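Enolase from the environmental genome shotgun sequencing of the Sargasso Sea (PDB 2QGY) is of unknown function but, as a magnesium-binding member of the enolase superfamily, probably abstracts a proton next to a substrate carboxylate. Local coordinates at residues N23-S26 and D27-S31; A64-I67 and K68-R72; N290-N294 and N295-I299. One frame throughout, in Å; residues are numbered along the deposited sequence.

Interaction 1. Residues N23-S26 and D27-S31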
loop_
_atom_site.group_PDB
_atom_site.type_symbol
_atom_site.label_atom_id
_atom_site.label_comp_id
_atom_site.label_asym_id
_atom_site.label_seq_id
_atom_site.Cartn_x
_atom_site.Cartn_y
_atom_site.Cartn_z
ATOM N N ASN A 23 17.451 -4.429 15.541
ATOM C CA ASN A 23 17.776 -3.086 15.942
ATOM C C ASN A 23 19.101 -3.126 16.686
ATOM O O ASN A 23 19.357 -4.044 17.460
ATOM C CB ASN A 23 16.685 -2.518 16.866
ATOM C CG ASN A 23 15.307 -2.576 16.233
ATOM O OD1 ASN A 23 14.490 -3.442 16.566
ATOM N ND2 ASN A 23 15.038 -1.647 15.318
ATOM N N HIS A 24 19.924 -2.132 16.436
ATOM C CA HIS A 24 21.224 -1.991 17.080
ATOM C C HIS A 24 21.382 -0.531 17.501
ATOM O O HIS A 24 20.575 0.307 17.100
ATOM C CB HIS A 24 22.320 -2.486 16.125
ATOM C CG HIS A 24 22.258 -3.972 15.870
ATOM N ND1 HIS A 24 22.640 -4.907 16.816
ATOM C CD2 HIS A 24 21.867 -4.685 14.779
ATOM C CE1 HIS A 24 22.487 -6.124 16.321
ATOM N NE2 HIS A 24 22.017 -6.015 15.088
ATOM N N LEU A 25 22.370 -0.209 18.323
ATOM C CA LEU A 25 22.606 1.203 18.636
ATOM C C LEU A 25 23.353 1.795 17.452
ATOM O O LEU A 25 24.254 1.162 16.911
ATOM C CB LEU A 25 23.422 1.380 19.919
ATOM C CG LEU A 25 22.663 1.111 21.207
ATOM C CD1 LEU A 25 23.632 1.266 22.379
ATOM C CD2 LEU A 25 21.510 2.112 21.338
ATOM N N SER A 26 22.947 2.996 17.035
ATOM C CA SER A 26 23.597 3.645 15.903
ATOM C C SER A 26 24.889 4.300 16.381
ATOM O O SER A 26 25.258 4.184 17.549
ATOM C CB SER A 26 22.658 4.668 15.245
ATOM O OG SER A 26 22.475 5.781 16.108
ATOM N N ASP A 27 25.606 4.967 15.478
ATOM C CA ASP A 27 26.902 5.583 15.849
ATOM C C ASP A 27 26.758 6.543 17.059
ATOM O O ASP A 27 25.812 7.356 17.130
ATOM C CB ASP A 27 27.556 6.324 14.659
ATOM C CG ASP A 27 27.655 5.494 13.365
ATOM O OD1 ASP A 27 27.452 4.236 13.375
ATOM O OD2 ASP A 27 27.954 6.138 12.300
ATOM N N ASP A 28 27.698 6.465 18.012
ATOM C CA ASP A 28 27.662 7.327 19.221
ATOM C C ASP A 28 26.380 7.148 20.041
ATOM O O ASP A 28 25.996 8.032 20.831
ATOM C CB ASP A 28 27.886 8.818 18.856
ATOM C CG ASP A 28 29.035 9.011 17.866
ATOM O OD1 ASP A 28 30.160 8.569 18.176
ATOM O OD2 ASP A 28 28.814 9.605 16.777
ATOM N N GLN A 29 25.726 5.989 19.873
ATOM C CA GLN A 29 24.520 5.656 20.629
ATOM C C GLN A 29 23.444 6.741 20.434
ATOM O O GLN A 29 22.649 7.036 21.332
ATOM C CB GLN A 29 24.844 5.394 22.120
ATOM C CG GLN A 29 25.943 4.319 22.321
ATOM C CD GLN A 29 27.343 4.866 22.164
ATOM O OE1 GLN A 29 27.656 5.936 22.682
ATOM N NE2 GLN A 29 28.179 4.165 21.420
ATOM N N TRP A 30 23.434 7.336 19.239
ATOM C CA TRP A 30 22.531 8.464 18.954
ATOM C C TRP A 30 21.063 8.008 18.855
ATOM O O TRP A 30 20.151 8.698 19.344
ATOM C CB TRP A 30 22.990 9.189 17.669
ATOM C CG TRP A 30 21.955 10.152 17.163
ATOM C CD1 TRP A 30 21.196 10.028 16.043
ATOM C CD2 TRP A 30 21.530 11.364 17.811
ATOM N NE1 TRP A 30 20.343 11.117 15.929
ATOM C CE2 TRP A 30 20.518 11.937 17.008
ATOM C CE3 TRP A 30 21.906 12.012 18.992
ATOM C CZ2 TRP A 30 19.866 13.140 17.350
ATOM C CZ3 TRP A 30 21.259 13.224 19.335
ATOM C CH2 TRP A 30 20.261 13.766 18.509
ATOM N N SER A 31 20.863 6.841 18.247
ATOM C CA SER A 31 19.533 6.256 18.011
ATOM C C SER A 31 19.590 4.718 18.003
ATOM O O SER A 31 20.663 4.134 18.091
ATOM C CB SER A 31 19.024 6.736 16.644
ATOM O OG SER A 31 17.618 6.516 16.510
#

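Interaction 2. Residues A64-I67 and K68-R72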
loop_
_atom_site.group_PDB
_atom_site.type_symbol
_atom_site.label_atom_id
_atom_site.label_comp_id
_atom_site.label_asym_id
_atom_site.label_seq_id
_atom_site.Cartn_x
_atom_site.Cartn_y
_atom_site.Cartn_z
ATOM N N ALA A 64 9.581 -9.614 3.555
ATOM C CA ALA A 64 10.516 -10.686 3.158
ATOM C C ALA A 64 9.810 -11.893 2.522
ATOM O O ALA A 64 10.313 -12.494 1.556
ATOM C CB ALA A 64 11.332 -11.121 4.358
ATOM N N ILE A 65 8.679 -12.282 3.103
ATOM C CA ILE A 65 7.887 -13.373 2.567
ATOM C C ILE A 65 7.341 -13.079 1.168
ATOM O O ILE A 65 7.359 -13.949 0.285
ATOM C CB ILE A 65 6.774 -13.790 3.569
ATOM C CG1 ILE A 65 7.399 -14.412 4.829
ATOM C CG2 ILE A 65 5.716 -14.696 2.902
ATOM C CD1 ILE A 65 8.353 -15.574 4.584
ATOM N N ILE A 66 6.915 -11.840 0.950
ATOM C CA ILE A 66 6.516 -11.381 -0.374
ATOM C C ILE A 66 7.678 -11.413 -1.367
ATOM O O ILE A 66 7.523 -11.935 -2.473
ATOM C CB ILE A 66 5.860 -9.972 -0.315
ATOM C CG1 ILE A 66 4.525 -10.059 0.430
ATOM C CG2 ILE A 66 5.639 -9.422 -1.736
ATOM C CD1 ILE A 66 3.995 -8.640 0.784
ATOM N N ILE A 67 8.842 -10.887 -0.982
ATOM C CA ILE A 67 10.015 -11.029 -1.829
ATOM C C ILE A 67 10.255 -12.500 -2.172
ATOM O O ILE A 67 10.528 -12.829 -3.331
ATOM C CB ILE A 67 11.309 -10.471 -1.131
ATOM C CG1 ILE A 67 11.189 -8.951 -0.965
ATOM C CG2 ILE A 67 12.584 -10.827 -1.942
ATOM C CD1 ILE A 67 12.251 -8.337 -0.030
ATOM N N LYS A 68 10.180 -13.370 -1.171
ATOM C CA LYS A 68 10.390 -14.793 -1.394
ATOM C C LYS A 68 9.371 -15.366 -2.392
ATOM O O LYS A 68 9.741 -16.136 -3.298
ATOM C CB LYS A 68 10.317 -15.583 -0.070
ATOM C CG LYS A 68 10.525 -17.105 -0.287
ATOM C CD LYS A 68 10.759 -17.874 1.014
ATOM C CE LYS A 68 9.516 -18.662 1.448
ATOM N NZ LYS A 68 9.749 -19.610 2.622
ATOM N N GLU A 69 8.104 -14.977 -2.255
ATOM C CA GLU A 69 7.089 -15.506 -3.177
ATOM C C GLU A 69 7.238 -14.999 -4.598
ATOM O O GLU A 69 7.026 -15.748 -5.592
ATOM C CB GLU A 69 5.674 -15.240 -2.673
ATOM C CG GLU A 69 5.263 -16.062 -1.447
ATOM C CD GLU A 69 5.386 -17.579 -1.645
ATOM O OE1 GLU A 69 5.015 -18.080 -2.729
ATOM O OE2 GLU A 69 5.842 -18.274 -0.709
ATOM N N LEU A 70 7.614 -13.727 -4.709
ATOM C CA LEU A 70 7.889 -13.139 -6.011
ATOM C C LEU A 70 9.097 -13.824 -6.643
ATOM O O LEU A 70 9.095 -14.144 -7.825
ATOM C CB LEU A 70 8.093 -11.638 -5.897
ATOM C CG LEU A 70 6.817 -10.866 -5.537
ATOM C CD1 LEU A 70 7.119 -9.376 -5.312
ATOM C CD2 LEU A 70 5.722 -11.018 -6.572
ATOM N N PHE A 71 10.112 -14.086 -5.832
ATOM C CA PHE A 71 11.296 -14.726 -6.330
ATOM C C PHE A 71 10.972 -16.084 -6.942
ATOM O O PHE A 71 11.428 -16.380 -8.041
ATOM C CB PHE A 71 12.330 -14.869 -5.223
ATOM C CG PHE A 71 13.479 -15.754 -5.586
ATOM C CD1 PHE A 71 14.536 -15.253 -6.339
ATOM C CD2 PHE A 71 13.511 -17.077 -5.168
ATOM C CE1 PHE A 71 15.597 -16.053 -6.675
ATOM C CE2 PHE A 71 14.582 -17.886 -5.514
ATOM C CZ PHE A 71 15.611 -17.370 -6.264
ATOM N N ARG A 72 10.191 -16.890 -6.234
ATOM C CA ARG A 72 9.813 -18.226 -6.698
ATOM C C ARG A 72 9.104 -18.125 -8.039
ATOM O O ARG A 72 9.386 -18.900 -8.970
ATOM C CB ARG A 72 8.908 -18.917 -5.688
ATOM C CG ARG A 72 9.614 -19.432 -4.448
ATOM C CD ARG A 72 8.644 -20.257 -3.598
ATOM N NE ARG A 72 9.214 -20.582 -2.291
ATOM C CZ ARG A 72 8.501 -20.872 -1.200
ATOM N NH1 ARG A 72 7.172 -20.857 -1.231
ATOM N NH2 ARG A 72 9.123 -21.163 -0.063
#

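Interaction 3. Residues N290-N294 and N295-I299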
loop_
_atom_site.group_PDB
_atom_site.type_symbol
_atom_site.label_atom_id
_atom_site.label_comp_id
_atom_site.label_asym_id
_atom_site.label_seq_id
_atom_site.Cartn_x
_atom_site.Cartn_y
_atom_site.Cartn_z
ATOM N N ASN A 290 12.056 12.027 -14.673
ATOM C CA ASN A 290 12.030 12.635 -16.016
ATOM C C ASN A 290 10.774 13.496 -16.200
ATOM O O ASN A 290 10.849 14.656 -16.645
ATOM C CB ASN A 290 12.103 11.520 -17.076
ATOM C CG ASN A 290 13.465 10.812 -17.109
ATOM O OD1 ASN A 290 13.620 9.779 -17.798
ATOM N ND2 ASN A 290 14.458 11.350 -16.388
ATOM N N GLU A 291 9.618 12.952 -15.825
ATOM C CA GLU A 291 8.384 13.735 -15.882
ATOM C C GLU A 291 8.447 14.957 -14.973
ATOM O O GLU A 291 8.008 16.044 -15.367
ATOM C CB GLU A 291 7.162 12.860 -15.560
ATOM C CG GLU A 291 7.017 11.701 -16.544
ATOM C CD GLU A 291 5.873 10.769 -16.221
ATOM O OE1 GLU A 291 4.920 11.187 -15.531
ATOM O OE2 GLU A 291 5.923 9.596 -16.677
ATOM N N ALA A 292 8.953 14.783 -13.746
ATOM C CA ALA A 292 9.081 15.895 -12.802
ATOM C C ALA A 292 9.955 17.002 -13.421
ATOM O O ALA A 292 9.621 18.201 -13.379
ATOM C CB ALA A 292 9.702 15.399 -11.495
ATOM N N SER A 293 11.063 16.581 -14.007
ATOM C CA SER A 293 12.018 17.504 -14.619
ATOM C C SER A 293 11.334 18.424 -15.644
ATOM O O SER A 293 11.555 19.648 -15.636
ATOM C CB SER A 293 13.182 16.742 -15.253
ATOM O OG SER A 293 14.163 17.637 -15.783
ATOM N N ASN A 294 10.500 17.829 -16.493
ATOM C CA ASN A 294 9.765 18.548 -17.543
ATOM C C ASN A 294 8.779 19.543 -16.969
ATOM O O ASN A 294 8.320 20.467 -17.655
ATOM C CB ASN A 294 9.045 17.552 -18.443
ATOM C CG ASN A 294 10.013 16.690 -19.212
ATOM O OD1 ASN A 294 11.155 17.093 -19.404
ATOM N ND2 ASN A 294 9.578 15.489 -19.635
ATOM N N ASN A 295 8.488 19.363 -15.687
ATOM C CA ASN A 295 7.558 20.212 -14.975
ATOM C C ASN A 295 8.180 21.066 -13.886
ATOM O O ASN A 295 7.464 21.601 -13.037
ATOM C CB ASN A 295 6.407 19.346 -14.459
ATOM C CG ASN A 295 5.522 18.870 -15.579
ATOM O OD1 ASN A 295 4.635 19.589 -16.004
ATOM N ND2 ASN A 295 5.783 17.663 -16.099
ATOM N N GLY A 296 9.506 21.208 -13.918
ATOM C CA GLY A 296 10.214 22.068 -12.984
ATOM C C GLY A 296 10.310 21.566 -11.553
ATOM O O GLY A 296 10.580 22.348 -10.645
ATOM N N ILE A 297 10.122 20.256 -11.371
ATOM C CA ILE A 297 10.114 19.628 -10.040
ATOM C C ILE A 297 11.399 18.800 -9.883
ATOM O O ILE A 297 11.842 18.148 -10.830
ATOM C CB ILE A 297 8.847 18.741 -9.898
ATOM C CG1 ILE A 297 7.600 19.649 -9.864
ATOM C CG2 ILE A 297 8.963 17.789 -8.660
ATOM C CD1 ILE A 297 6.265 18.939 -9.955
ATOM N N PHE A 298 12.018 18.870 -8.711
ATOM C CA PHE A 298 13.243 18.122 -8.439
ATOM C C PHE A 298 12.936 16.864 -7.640
ATOM O O PHE A 298 11.873 16.743 -7.062
ATOM C CB PHE A 298 14.220 18.995 -7.673
ATOM C CG PHE A 298 14.777 20.120 -8.507
ATOM C CD1 PHE A 298 16.041 20.022 -9.065
ATOM C CD2 PHE A 298 14.003 21.259 -8.763
ATOM C CE1 PHE A 298 16.545 21.049 -9.859
ATOM C CE2 PHE A 298 14.497 22.299 -9.557
ATOM C CZ PHE A 298 15.771 22.185 -10.108
ATOM N N ILE A 299 13.895 15.951 -7.626
ATOM C CA ILE A 299 13.779 14.682 -6.906
ATOM C C ILE A 299 14.879 14.572 -5.850
ATOM O O ILE A 299 16.057 14.703 -6.147
ATOM C CB ILE A 299 13.923 13.483 -7.872
ATOM C CG1 ILE A 299 12.874 13.545 -9.004
ATOM C CG2 ILE A 299 13.793 12.148 -7.104
ATOM C CD1 ILE A 299 11.384 13.458 -8.530
#

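Interaction 1. Residues N23-S26 and D27-S31
Ser26 OG sits at the edge of the Trp30 indole, near its plane, and 3.8 Å from Trp30 CB, where the side chain starts. Tyr153 meets the indole edge-to-face, and NE1 is hydrogen-bonded to the carbonyl of Trp143, so the ring is held by the barrel domain. Ser26 turns its OG between its own backbone N and carbonyl carbon (chi1 70°), which brings it to the backbone N of Ser31: Ser31 N donates to Ser26 OG at 2.9 Å, and the same hydroxyl is hydrogen-bonded to Asp332. The backbone closes the circuit with a nearly straight bond from Ser26 N to Ser31 O (2.8 Å, 169° at the hydrogen). Inside it, Gln29 N reaches Ser26 O at 3.0 Å from above the carbonyl plane, completing a type II beta turn through Asp27 and Asp28. This is the loop between the first two strands of the capping domain, a loop that in enolase superfamily relatives folds over the mouth of the barrel, and probably does so here. Asp28 forms a salt bridge with Lys159, and Ser31 OG is hydrogen-bonded to Asp145. Leu25 CD1 packs across the aliphatic chain of Gln29, 3.8 Å from its CG.

Interaction 2. Residues A64-I67 and K68-R72
Lys68 N donates to Ala64 O at 2.9 Å, the first of four successive i to i+4 bonds from 68-72 back to 64-67. The lysine side chain leaves with CG opposite its backbone N (chi1 179°), packs on Leu377 of strand 373-379, and brings its ammonium into a long, weak ion pair with Glu379. Glu69 follows, its N bonded to Ile65 O at 2.8 Å. Its CG, anti to its own carbonyl carbon (chi1 -71°), sits 3.4 Å from that same Ile65 O; the chain then bends at chi2, and OE2 lies 3.0 Å from Arg72 NH1. This salt bridge rests on charge alone, the oxygen being well out of the guanidinium plane. Leu70 N is bonded to Ile66 O almost in line with the carbonyl bond (164°). The two side chains lie alongside each other and point the same way, with Leu70 CD1 3.9 Å from Ile66 CG2. Next, Phe71 N donates to Ile67 O, and its ring leads off to Leu13 and Leu16 of strand 13-21. Arg72 NE completes a salt bridge to Glu379. Ile65, Ile66, Glu69 and Leu70 also meet the second subunit. The whole is a regular alpha-helix, packed on the antiparallel sheet of the capping domain characteristic of the enolase superfamily.

Interaction 3. Residues N290-N294 and N295-I299
Ala292 and Ile297 meet at the C-terminal end of helix 282-294, which closes in a Schellman motif before the chain enters strand 298-299 of the beta/alpha barrel. Ile297 N donates to Ala292 O at 2.9 Å and Gly296 N to Ser293 O at 3.1 Å. Gly296 makes the reversal with a positive phi, a conformation that favours glycine. Ala292 O is gripped twice: Asn295 N also bonds to it, at 2.8 Å, and the two donors arrive from opposite faces of the carbonyl plane rather than at its lone pairs.

The side chains follow this reversal. Ile297 places CG2 opposite its backbone N and beside its carbonyl carbon, which turns that methyl onto the helix, 3.8 Å from Ala292 CB. This is the apolar contact that usually accompanies a Schellman turn. Ile299, two residues further on, bends at its second torsion (chi2 -63°), and its end comes back towards the helix although its CB does not point there; CD1 lies 3.9 Å from the same Ala292 CB. One small methyl is thus shared by two isoleucines, and both of these also pack on Phe272 of the neighbouring parallel strand 271-272, tying together the parts of a beta-alpha-beta unit. Glu291 turns its carboxylate away to a salt bridge with Arg261 of helix 257-265, where Ile264 packs against Asn295 and Ile297.

Asn295 holds CG anti to its carbonyl carbon and beside its backbone N (chi1 -71°), which folds the amide back over the last turn and gives the helix a side-chain bond in addition to the weak one from its own backbone N to Glu291 O. Its ND2 donates to Glu291 O at 2.8 Å, nearly straight at 169°, with that oxygen almost in the plane of the amide.

The three contacts follow one another along the chain without touching. Interactions 1 and 2 both belong to the capping domain, yet their centres are about 30 Å apart and their nearest atoms about 14 Å: one shapes a loop between strands 13-21 and 37-43, the other a helix facing the second subunit. Interaction 3 lies in the barrel, its centre about 36 Å from that of interaction 1 and on the opposite side of the chain's centre. The magnesium ion, held by Asp200, Glu226 and Glu252, is about 14 Å from the Ile299 side chain. Residues 290-299 lead into the start of a barrel strand, whereas active sites of this superfamily lie at the strands' C-terminal ends.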